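Local coordinates for protein putative endo-1,4-beta-xylanase (Bacteroides thetaiotaomicron VPI-5482, PDB 5MSX) that probably hydrolyses glycosidic bonds in plant pectin as a family 43 glycoside hydrolase, likely acting as an arabinofuranosidase on L-arabinose-containing glycans, and binds calcium, at residues 107-116 with 135-145; 167-175 with 188-199. All coordinates share one frame; numbering follows the deposited sequence.

Both contacts belong to the family 43 glycoside hydrolase part of the chain, a five-bladed beta-propeller whose blades are small antiparallel sheets, and each is built around one sheet. Interaction 1 comes first in sequence and closes before interaction 2 opens; their centres lie about 20 Å apart. Interaction 1 sets a loop (135-145) against the sheet that holds strands 109-110 and 113-119, whereas interaction 2 pairs strands 173-177 and 187-190 and continues into the linker toward the following sheet. M114 CE lies 3.8 Å from W169 CG; L145 also packs on W169, and L144 on V167, so a small apolar seam joins the two contacts near D154, which is predicted to tune the proton donor.

Interaction 1. Residues 107-116 with 135-145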
loop_
_atom_site.group_PDB
_atom_site.type_symbol
_atom_site.label_atom_id
_atom_site.label_comp_id
_atom_site.label_asym_id
_atom_site.label_seq_id
_atom_site.Cartn_x
_atom_site.Cartn_y
_atom_site.Cartn_z
ATOM N N TYR C 107 -3.869 -6.993 14.139
ATOM C CA TYR C 107 -4.511 -8.260 13.837
ATOM C C TYR C 107 -4.921 -9.028 15.130
ATOM O O TYR C 107 -4.277 -10.007 15.522
ATOM C CB TYR C 107 -3.614 -9.090 12.950
ATOM C CG TYR C 107 -3.143 -8.370 11.698
ATOM C CD1 TYR C 107 -2.108 -7.447 11.754
ATOM C CD2 TYR C 107 -3.740 -8.601 10.458
ATOM C CE1 TYR C 107 -1.668 -6.779 10.623
ATOM C CE2 TYR C 107 -3.298 -7.941 9.308
ATOM C CZ TYR C 107 -2.255 -7.033 9.408
ATOM O OH TYR C 107 -1.785 -6.349 8.325
ATOM N N PRO C 108 -6.003 -8.581 15.784
ATOM C CA PRO C 108 -6.432 -9.224 17.031
ATOM C C PRO C 108 -7.322 -10.433 16.823
ATOM O O PRO C 108 -7.755 -10.724 15.695
ATOM C CB PRO C 108 -7.138 -8.093 17.762
ATOM C CG PRO C 108 -7.736 -7.288 16.663
ATOM C CD PRO C 108 -6.728 -7.315 15.554
ATOM N N THR C 109 -7.545 -11.182 17.905
ATOM C CA THR C 109 -8.420 -12.350 17.874
ATOM C C THR C 109 -9.718 -11.979 18.579
ATOM O O THR C 109 -9.738 -11.782 19.787
ATOM C CB THR C 109 -7.730 -13.554 18.484
ATOM O OG1 THR C 109 -6.571 -13.836 17.701
ATOM C CG2 THR C 109 -8.633 -14.796 18.511
ATOM N N ILE C 110 -10.788 -11.830 17.791
ATOM C CA ILE C 110 -12.045 -11.246 18.291
ATOM C C ILE C 110 -13.109 -12.329 18.253
ATOM O O ILE C 110 -13.356 -12.944 17.208
ATOM C CB ILE C 110 -12.434 -9.967 17.524
ATOM C CG1 ILE C 110 -11.240 -8.999 17.484
ATOM C CG2 ILE C 110 -13.626 -9.276 18.183
ATOM C CD1 ILE C 110 -11.521 -7.588 16.973
ATOM N N ASN C 111 -13.666 -12.609 19.434
ATOM C CA ASN C 111 -14.577 -13.747 19.657
ATOM C C ASN C 111 -14.043 -15.030 19.065
ATOM O O ASN C 111 -14.761 -15.746 18.389
ATOM C CB ASN C 111 -15.987 -13.415 19.145
ATOM C CG ASN C 111 -16.544 -12.175 19.805
ATOM O OD1 ASN C 111 -16.409 -11.987 21.011
ATOM N ND2 ASN C 111 -17.137 -11.304 19.025
ATOM N N GLY C 112 -12.755 -15.302 19.310
ATOM C CA GLY C 112 -12.091 -16.519 18.815
ATOM C C GLY C 112 -11.459 -16.508 17.425
ATOM O O GLY C 112 -10.871 -17.516 16.999
ATOM N N TYR C 113 -11.555 -15.397 16.699
ATOM C CA TYR C 113 -11.147 -15.391 15.281
ATOM C C TYR C 113 -10.332 -14.157 14.930
ATOM O O TYR C 113 -10.597 -13.076 15.427
ATOM C CB TYR C 113 -12.377 -15.515 14.347
ATOM C CG TYR C 113 -13.038 -16.864 14.426
ATOM C CD1 TYR C 113 -13.991 -17.138 15.388
ATOM C CD2 TYR C 113 -12.696 -17.875 13.545
ATOM C CE1 TYR C 113 -14.594 -18.390 15.460
ATOM C CE2 TYR C 113 -13.294 -19.115 13.606
ATOM C CZ TYR C 113 -14.234 -19.361 14.570
ATOM O OH TYR C 113 -14.794 -20.604 14.639
ATOM N N MET C 114 -9.339 -14.341 14.062
ATOM C CA MET C 114 -8.462 -13.244 13.674
ATOM C C MET C 114 -9.133 -12.343 12.634
ATOM O O MET C 114 -9.734 -12.867 11.696
ATOM C CB MET C 114 -7.164 -13.801 13.121
ATOM C CG MET C 114 -6.368 -14.553 14.193
ATOM S SD MET C 114 -4.879 -15.297 13.548
ATOM C CE MET C 114 -5.495 -16.341 12.214
ATOM N N TYR C 115 -8.989 -11.029 12.819
ATOM C CA TYR C 115 -9.425 -9.986 11.887
ATOM C C TYR C 115 -8.324 -8.952 11.641
ATOM O O TYR C 115 -7.649 -8.539 12.581
ATOM C CB TYR C 115 -10.606 -9.196 12.453
ATOM C CG TYR C 115 -11.837 -10.021 12.658
ATOM C CD1 TYR C 115 -11.985 -10.805 13.800
ATOM C CD2 TYR C 115 -12.873 -10.011 11.706
ATOM C CE1 TYR C 115 -13.113 -11.588 13.979
ATOM C CE2 TYR C 115 -14.015 -10.761 11.884
ATOM C CZ TYR C 115 -14.141 -11.562 13.011
ATOM O OH TYR C 115 -15.275 -12.330 13.178
ATOM N N PRO C 116 -8.198 -8.479 10.386
ATOM C CA PRO C 116 -7.379 -7.302 10.094
ATOM C C PRO C 116 -8.102 -5.994 10.378
ATOM O O PRO C 116 -9.254 -5.818 9.989
ATOM C CB PRO C 116 -7.096 -7.451 8.603
ATOM C CG PRO C 116 -8.294 -8.161 8.055
ATOM C CD PRO C 116 -8.801 -9.048 9.161
ATOM N N PHE C 135 -19.349 -6.587 14.368
ATOM C CA PHE C 135 -19.102 -7.960 14.798
ATOM C C PHE C 135 -20.381 -8.672 15.165
ATOM O O PHE C 135 -21.290 -8.065 15.691
ATOM C CB PHE C 135 -18.142 -7.987 16.004
ATOM C CG PHE C 135 -16.776 -7.474 15.667
ATOM C CD1 PHE C 135 -15.853 -8.298 15.025
ATOM C CD2 PHE C 135 -16.427 -6.169 15.939
ATOM C CE1 PHE C 135 -14.589 -7.824 14.694
ATOM C CE2 PHE C 135 -15.168 -5.683 15.591
ATOM C CZ PHE C 135 -14.254 -6.519 14.967
ATOM N N TYR C 136 -20.413 -9.966 14.873
ATOM C CA TYR C 136 -21.450 -10.865 15.333
ATOM C C TYR C 136 -20.815 -12.239 15.321
ATOM O O TYR C 136 -19.816 -12.438 14.639
ATOM C CB TYR C 136 -22.677 -10.809 14.409
ATOM C CG TYR C 136 -22.423 -11.089 12.934
ATOM C CD1 TYR C 136 -22.314 -12.386 12.462
ATOM C CD2 TYR C 136 -22.349 -10.047 12.006
ATOM C CE1 TYR C 136 -22.116 -12.651 11.120
ATOM C CE2 TYR C 136 -22.151 -10.300 10.652
ATOM C CZ TYR C 136 -22.036 -11.604 10.224
ATOM O OH TYR C 136 -21.833 -11.884 8.891
ATOM N N LYS C 137 -21.405 -13.186 16.042
ATOM C CA LYS C 137 -20.810 -14.501 16.248
ATOM C C LYS C 137 -21.349 -15.525 15.259
ATOM O O LYS C 137 -22.437 -15.333 14.759
ATOM C CB LYS C 137 -21.109 -14.962 17.660
ATOM C CG LYS C 137 -20.586 -14.010 18.714
ATOM C CD LYS C 137 -20.861 -14.586 20.078
ATOM C CE LYS C 137 -20.287 -13.714 21.171
ATOM N NZ LYS C 137 -20.421 -14.474 22.439
ATOM N N PRO C 138 -20.626 -16.614 14.977
ATOM C CA PRO C 138 -19.300 -16.909 15.543
ATOM C C PRO C 138 -18.191 -16.073 14.890
ATOM O O PRO C 138 -17.263 -15.651 15.590
ATOM C CB PRO C 138 -19.113 -18.405 15.266
ATOM C CG PRO C 138 -20.002 -18.706 14.099
ATOM C CD PRO C 138 -21.067 -17.639 14.020
ATOM N N PHE C 139 -18.304 -15.827 13.581
ATOM C CA PHE C 139 -17.419 -14.902 12.881
ATOM C C PHE C 139 -18.108 -14.149 11.726
ATOM O O PHE C 139 -19.134 -14.580 11.218
ATOM C CB PHE C 139 -16.183 -15.647 12.382
ATOM C CG PHE C 139 -16.487 -16.820 11.496
ATOM C CD1 PHE C 139 -16.699 -16.642 10.124
ATOM C CD2 PHE C 139 -16.553 -18.109 12.018
ATOM C CE1 PHE C 139 -16.969 -17.722 9.298
ATOM C CE2 PHE C 139 -16.830 -19.198 11.198
ATOM C CZ PHE C 139 -17.037 -19.003 9.833
ATOM N N THR C 140 -17.498 -13.030 11.345
ATOM C CA THR C 140 -17.929 -12.132 10.266
ATOM C C THR C 140 -17.158 -12.541 8.987
ATOM O O THR C 140 -16.126 -13.227 9.073
ATOM C CB THR C 140 -17.663 -10.674 10.732
ATOM O OG1 THR C 140 -18.563 -10.370 11.806
ATOM C CG2 THR C 140 -17.829 -9.611 9.692
ATOM N N PRO C 141 -17.686 -12.199 7.787
ATOM C CA PRO C 141 -16.899 -12.442 6.559
ATOM C C PRO C 141 -15.570 -11.667 6.487
ATOM O O PRO C 141 -14.730 -12.001 5.671
ATOM C CB PRO C 141 -17.847 -11.983 5.437
ATOM C CG PRO C 141 -19.213 -12.157 6.011
ATOM C CD PRO C 141 -19.082 -11.831 7.468
ATOM N N SER C 142 -15.443 -10.617 7.294
ATOM C CA SER C 142 -14.224 -9.860 7.561
ATOM C C SER C 142 -13.005 -10.557 8.205
ATOM O O SER C 142 -11.997 -9.878 8.467
ATOM C CB SER C 142 -14.574 -8.705 8.486
ATOM O OG SER C 142 -15.483 -7.833 7.870
ATOM N N THR C 143 -13.069 -11.859 8.476
ATOM C CA THR C 143 -11.939 -12.555 9.082
ATOM C C THR C 143 -10.681 -12.510 8.193
ATOM O O THR C 143 -10.774 -12.464 6.951
ATOM C CB THR C 143 -12.238 -14.039 9.352
ATOM O OG1 THR C 143 -12.720 -14.639 8.153
ATOM C CG2 THR C 143 -13.249 -14.228 10.487
ATOM N N LEU C 144 -9.517 -12.568 8.846
ATOM C CA LEU C 144 -8.229 -12.598 8.172
ATOM C C LEU C 144 -8.087 -13.833 7.306
ATOM O O LEU C 144 -7.660 -13.738 6.151
ATOM C CB LEU C 144 -7.085 -12.542 9.194
ATOM C CG LEU C 144 -5.658 -12.472 8.631
ATOM C CD1 LEU C 144 -5.440 -11.154 7.898
ATOM C CD2 LEU C 144 -4.616 -12.669 9.739
ATOM N N LEU C 145 -8.399 -15.001 7.842
ATOM C CA LEU C 145 -8.375 -16.198 7.006
ATOM C C LEU C 145 -9.703 -16.278 6.240
ATOM O O LEU C 145 -10.706 -15.736 6.674
ATOM C CB LEU C 145 -8.151 -17.443 7.832
ATOM C CG LEU C 145 -6.854 -17.481 8.647
ATOM C CD1 LEU C 145 -6.802 -18.746 9.490
ATOM C CD2 LEU C 145 -5.648 -17.395 7.724
HETATM O O HOH W 1 -15.395 -13.595 15.529
HETATM O O HOH W 2 -9.299 -15.250 10.538
#
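Y115 lies at the heart of this contact, its ring covered by one aromatic residue and its hydroxyl held by the loop. With CG anti to the carbonyl carbon (chi1 -64°), the side chain runs from CB into a ring whose CG, CD1 and CE1 all lie under F135 CE1. That face receives the edge of F135 in a T-shaped stack, centroids 5.2 Å apart and planes at 87°. CD2 of Y115 passes S142 O at 3.4 Å. Further out, CE2 and CZ meet the methyl T143 CG2, an off-centre CH-pi contact. At the tip, Y115 OH accepts a nearly straight hydrogen bond from T140 N (3.0 Å) and donates to a water that in turn donates to I110 O and P138 O.

I110 CG2 lies over a face of the F135 ring, a CH-pi contact, while F139 brings its edge and CB to the face of Y113. The backbone is pinned by L144 N to M114 O at 2.9 Å. Beyond it, L144 CD1 reaches the edge of the Y107 ring, 4.0 Å from Y107 CD2. A phenylalanine in place of Y115 would probably keep the stack but leave T140 N and the bridging water without their shared hydroxyl. Aromatic and aliphatic packing supplies most of the area, while two direct hydrogen bonds and a bridging water fix how the loop is seated.

Interaction 2. Residues 167-175 with 188-199; sequences VFWGRRHVA and VQVISTPRKEYS. With EDO (1,2-ethanediol), chain Z.
Strands 173-175 and 188-190 run antiparallel, their axes 4.8 Å apart at closest approach, with V174 and Q189 as a hydrogen-bonded pair and H173 opposite V190 as a non-hydrogen-bonded one. The pairing carries on past the strand through I191 N to R172 O (2.8 Å).

From there R172 takes over. Its chain is extended through chi2 and chi3 (175° and 176°), then turned at chi4 (73°), which presents the guanidinium edge to T193, R195 and E197. R172 NE gives a hydrogen bond to T193 OG1 at 2.8 Å, while NH1 and NH2 both donate to the single atom E197 O, which lies in the guanidinium plane. NH2 adds a weak bond to R195 O, and S199 CB packs over one face, 3.5 Å from R172 NH1. T193 OG1 also donates to R195 O, so the loop braces the hydroxyl that receives NE. The two carbonyls and the hydroxyl would be expected to stabilise the positive charge.

The apolar residues form two groups on opposite faces of the sheet. I191 CG1 lies 4.0 Å from V174 CG1, and I191 CD1 meets the edge of the F168 ring. V188 CG1 instead touches W169 CH2 at 3.7 Å and H173 CD2. R171 N closes the far end on S199 O (2.8 Å), and R171 CG lies 3.8 Å from Y198 CE1; the Y198 hydroxyl bonds the predicted proton donor E200. Ethanediol, probably from the crystallisation liquor, donates from O2 to S192 O.

The third and fourth strands of a four-stranded antiparallel blade, followed by passage to the next sheet (203-207 onward), typify the five-bladed beta-propeller of family 43.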
loop_
_atom_site.group_PDB
_atom_site.type_symbol
_atom_site.label_atom_id
_atom_site.label_comp_id
_atom_site.label_asym_id
_atom_site.label_seq_id
_atom_site.Cartn_x
_atom_site.Cartn_y
_atom_site.Cartn_z
ATOM N N VAL C 167 2.341 -13.448 7.805
ATOM C CA VAL C 167 1.516 -13.608 8.991
ATOM C C VAL C 167 1.818 -14.986 9.594
ATOM O O VAL C 167 1.805 -15.986 8.897
ATOM C CB VAL C 167 0.009 -13.361 8.721
ATOM C CG1 VAL C 167 -0.572 -14.281 7.638
ATOM C CG2 VAL C 167 -0.761 -13.452 10.038
ATOM N N PHE C 168 2.175 -14.991 10.876
ATOM C CA PHE C 168 2.381 -16.188 11.681
ATOM C C PHE C 168 1.207 -16.339 12.648
ATOM O O PHE C 168 0.757 -15.368 13.207
ATOM C CB PHE C 168 3.656 -16.029 12.520
ATOM C CG PHE C 168 4.920 -16.046 11.729
ATOM C CD1 PHE C 168 5.434 -14.874 11.196
ATOM C CD2 PHE C 168 5.606 -17.236 11.522
ATOM C CE1 PHE C 168 6.613 -14.885 10.465
ATOM C CE2 PHE C 168 6.799 -17.262 10.783
ATOM C CZ PHE C 168 7.296 -16.082 10.265
ATOM N N TRP C 169 0.698 -17.539 12.843
ATOM C CA TRP C 169 -0.365 -17.714 13.828
ATOM C C TRP C 169 -0.239 -19.038 14.568
ATOM O O TRP C 169 0.722 -19.739 14.375
ATOM C CB TRP C 169 -1.776 -17.431 13.232
ATOM C CG TRP C 169 -2.340 -18.386 12.223
ATOM C CD1 TRP C 169 -3.280 -19.389 12.461
ATOM C CD2 TRP C 169 -2.095 -18.396 10.803
ATOM N NE1 TRP C 169 -3.596 -20.023 11.272
ATOM C CE2 TRP C 169 -2.893 -19.434 10.244
ATOM C CE3 TRP C 169 -1.253 -17.662 9.959
ATOM C CZ2 TRP C 169 -2.868 -19.750 8.872
ATOM C CZ3 TRP C 169 -1.232 -17.970 8.591
ATOM C CH2 TRP C 169 -2.044 -19.010 8.062
ATOM N N GLY C 170 -1.164 -19.327 15.472
ATOM C CA GLY C 170 -1.032 -20.498 16.350
ATOM C C GLY C 170 -0.984 -21.808 15.597
ATOM O O GLY C 170 -1.367 -21.887 14.408
ATOM N N ARG C 171 -0.441 -22.813 16.279
ATOM C CA ARG C 171 -0.192 -24.161 15.744
ATOM C C ARG C 171 0.812 -24.180 14.590
ATOM O O ARG C 171 0.767 -25.031 13.675
ATOM C CB ARG C 171 -1.514 -24.879 15.426
ATOM C CG ARG C 171 -2.528 -24.791 16.568
ATOM C CD ARG C 171 -3.597 -25.892 16.460
ATOM N NE ARG C 171 -3.035 -27.224 16.782
ATOM C CZ ARG C 171 -3.754 -28.358 16.809
ATOM N NH1 ARG C 171 -5.065 -28.347 16.505
ATOM N NH2 ARG C 171 -3.171 -29.512 17.135
ATOM N N ARG C 172 1.779 -23.276 14.700
ATOM C CA ARG C 172 2.945 -23.248 13.839
ATOM C C ARG C 172 2.640 -22.874 12.369
ATOM O O ARG C 172 3.383 -23.228 11.460
ATOM C CB ARG C 172 3.738 -24.559 13.954
ATOM C CG ARG C 172 4.090 -25.005 15.381
ATOM C CD ARG C 172 4.772 -26.367 15.334
ATOM N NE ARG C 172 5.236 -26.832 16.637
ATOM C CZ ARG C 172 4.446 -27.270 17.625
ATOM N NH1 ARG C 172 3.114 -27.299 17.501
ATOM N NH2 ARG C 172 4.997 -27.660 18.787
ATOM N N HIS C 173 1.582 -22.106 12.169
ATOM C CA HIS C 173 1.175 -21.704 10.834
ATOM C C HIS C 173 1.883 -20.438 10.382
ATOM O O HIS C 173 2.102 -19.524 11.182
ATOM C CB HIS C 173 -0.333 -21.503 10.765
ATOM C CG HIS C 173 -1.103 -22.791 10.774
ATOM N ND1 HIS C 173 -1.821 -23.227 11.870
ATOM C CD2 HIS C 173 -1.251 -23.747 9.828
ATOM C CE1 HIS C 173 -2.397 -24.385 11.588
ATOM N NE2 HIS C 173 -2.060 -24.728 10.361
ATOM N N VAL C 174 2.196 -20.394 9.088
ATOM C CA VAL C 174 2.741 -19.195 8.442
ATOM C C VAL C 174 2.357 -19.129 6.939
ATOM O O VAL C 174 2.320 -20.147 6.239
ATOM C CB VAL C 174 4.272 -19.115 8.600
ATOM C CG1 VAL C 174 4.973 -20.260 7.894
ATOM C CG2 VAL C 174 4.807 -17.778 8.109
ATOM N N ALA C 175 2.062 -17.923 6.491
ATOM C CA ALA C 175 1.748 -17.649 5.093
ATOM C C ALA C 175 2.199 -16.232 4.740
ATOM O O ALA C 175 2.225 -15.351 5.616
ATOM C CB ALA C 175 0.251 -17.778 4.875
ATOM N N VAL C 188 -0.085 -21.987 2.584
ATOM C CA VAL C 188 0.066 -21.977 4.058
ATOM C C VAL C 188 1.025 -23.080 4.432
ATOM O O VAL C 188 0.848 -24.196 3.968
ATOM C CB VAL C 188 -1.276 -22.240 4.763
ATOM C CG1 VAL C 188 -1.092 -22.175 6.292
ATOM C CG2 VAL C 188 -2.346 -21.245 4.299
ATOM N N GLN C 189 2.068 -22.781 5.214
ATOM C CA GLN C 189 3.018 -23.801 5.642
ATOM C C GLN C 189 2.915 -24.043 7.142
ATOM O O GLN C 189 2.479 -23.172 7.906
ATOM C CB GLN C 189 4.469 -23.428 5.323
ATOM C CG GLN C 189 4.777 -23.104 3.850
ATOM C CD GLN C 189 4.936 -24.297 2.925
ATOM O OE1 GLN C 189 4.562 -25.422 3.253
ATOM N NE2 GLN C 189 5.493 -24.045 1.746
ATOM N N VAL C 190 3.342 -25.231 7.557
ATOM C CA VAL C 190 3.440 -25.568 8.975
ATOM C C VAL C 190 4.914 -25.669 9.296
ATOM O O VAL C 190 5.621 -26.435 8.673
ATOM C CB VAL C 190 2.675 -26.873 9.306
ATOM C CG1 VAL C 190 2.887 -27.271 10.759
ATOM C CG2 VAL C 190 1.186 -26.689 9.018
ATOM N N ILE C 191 5.383 -24.844 10.236
ATOM C CA ILE C 191 6.793 -24.821 10.603
ATOM C C ILE C 191 7.111 -26.087 11.365
ATOM O O ILE C 191 6.357 -26.492 12.269
ATOM C CB ILE C 191 7.147 -23.601 11.477
ATOM C CG1 ILE C 191 7.051 -22.321 10.642
ATOM C CG2 ILE C 191 8.552 -23.726 12.067
ATOM C CD1 ILE C 191 6.616 -21.124 11.454
ATOM N N SER C 192 8.238 -26.680 11.011
ATOM C CA SER C 192 8.750 -27.866 11.674
ATOM C C SER C 192 9.569 -27.496 12.939
ATOM O O SER C 192 10.464 -26.657 12.878
ATOM C CB SER C 192 9.638 -28.634 10.700
ATOM O OG SER C 192 10.211 -29.732 11.359
ATOM N N THR C 193 9.240 -28.116 14.075
ATOM C CA THR C 193 9.956 -27.891 15.332
ATOM C C THR C 193 10.218 -29.237 16.045
ATOM O O THR C 193 9.455 -30.178 15.862
ATOM C CB THR C 193 9.137 -26.965 16.278
ATOM O OG1 THR C 193 7.931 -27.621 16.674
ATOM C CG2 THR C 193 8.784 -25.596 15.624
ATOM N N PRO C 194 11.269 -29.324 16.879
ATOM C CA PRO C 194 11.505 -30.599 17.563
ATOM C C PRO C 194 10.548 -30.894 18.723
ATOM O O PRO C 194 10.407 -32.048 19.113
ATOM C CB PRO C 194 12.949 -30.456 18.074
ATOM C CG PRO C 194 13.150 -29.010 18.194
ATOM C CD PRO C 194 12.409 -28.412 17.041
ATOM N N ARG C 195 9.900 -29.865 19.265
ATOM C CA ARG C 195 8.845 -30.059 20.269
ATOM C C ARG C 195 7.489 -29.969 19.598
ATOM O O ARG C 195 7.189 -28.971 18.944
ATOM C CB ARG C 195 9.044 -29.066 21.412
ATOM C CG ARG C 195 10.348 -29.412 22.129
ATOM C CD ARG C 195 10.801 -28.381 23.110
ATOM N NE ARG C 195 12.223 -28.514 23.440
ATOM C CZ ARG C 195 12.765 -29.446 24.228
ATOM N NH1 ARG C 195 12.026 -30.385 24.823
ATOM N NH2 ARG C 195 14.074 -29.426 24.442
ATOM N N LYS C 196 6.678 -31.017 19.757
ATOM C CA LYS C 196 5.518 -31.294 18.876
ATOM C C LYS C 196 4.116 -30.949 19.420
ATOM O O LYS C 196 3.114 -31.039 18.685
ATOM C CB LYS C 196 5.509 -32.788 18.490
ATOM C CG LYS C 196 6.844 -33.377 18.039
ATOM C CD LYS C 196 7.332 -32.771 16.739
ATOM C CE LYS C 196 8.633 -33.405 16.273
ATOM N NZ LYS C 196 9.047 -32.852 14.947
ATOM N N GLU C 197 4.025 -30.582 20.692
ATOM C CA GLU C 197 2.720 -30.399 21.338
ATOM C C GLU C 197 2.020 -29.114 20.928
ATOM O O GLU C 197 2.594 -28.279 20.209
ATOM C CB GLU C 197 2.828 -30.528 22.866
ATOM C CG GLU C 197 3.829 -29.625 23.586
ATOM C CD GLU C 197 5.235 -30.225 23.684
ATOM O OE1 GLU C 197 5.763 -30.382 24.813
ATOM O OE2 GLU C 197 5.817 -30.554 22.630
ATOM N N TYR C 198 0.759 -28.979 21.327
ATOM C CA TYR C 198 -0.011 -27.781 21.054
ATOM C C TYR C 198 0.797 -26.492 21.303
ATOM O O TYR C 198 1.363 -26.288 22.397
ATOM C CB TYR C 198 -1.280 -27.732 21.908
ATOM C CG TYR C 198 -2.032 -26.445 21.697
ATOM C CD1 TYR C 198 -2.641 -26.172 20.484
ATOM C CD2 TYR C 198 -2.072 -25.458 22.692
ATOM C CE1 TYR C 198 -3.295 -24.969 20.255
ATOM C CE2 TYR C 198 -2.718 -24.251 22.472
ATOM C CZ TYR C 198 -3.339 -24.018 21.261
ATOM O OH TYR C 198 -3.981 -22.822 21.064
ATOM N N SER C 199 0.783 -25.594 20.314
ATOM C CA SER C 199 1.530 -24.341 20.386
ATOM C C SER C 199 0.718 -23.135 19.966
ATOM O O SER C 199 -0.142 -23.199 19.044
ATOM C CB SER C 199 2.767 -24.433 19.484
ATOM O OG SER C 199 3.419 -23.169 19.401
HETATM C C1 EDO Z . 13.486 -29.831 12.667
HETATM O O1 EDO Z . 12.509 -29.981 13.706
HETATM C C2 EDO Z . 14.061 -28.419 12.699
HETATM O O2 EDO Z . 13.057 -27.457 12.330
HETATM O O HOH W 3 -0.047 -27.281 17.545
HETATM O O HOH W 4 2.729 -21.630 17.275
#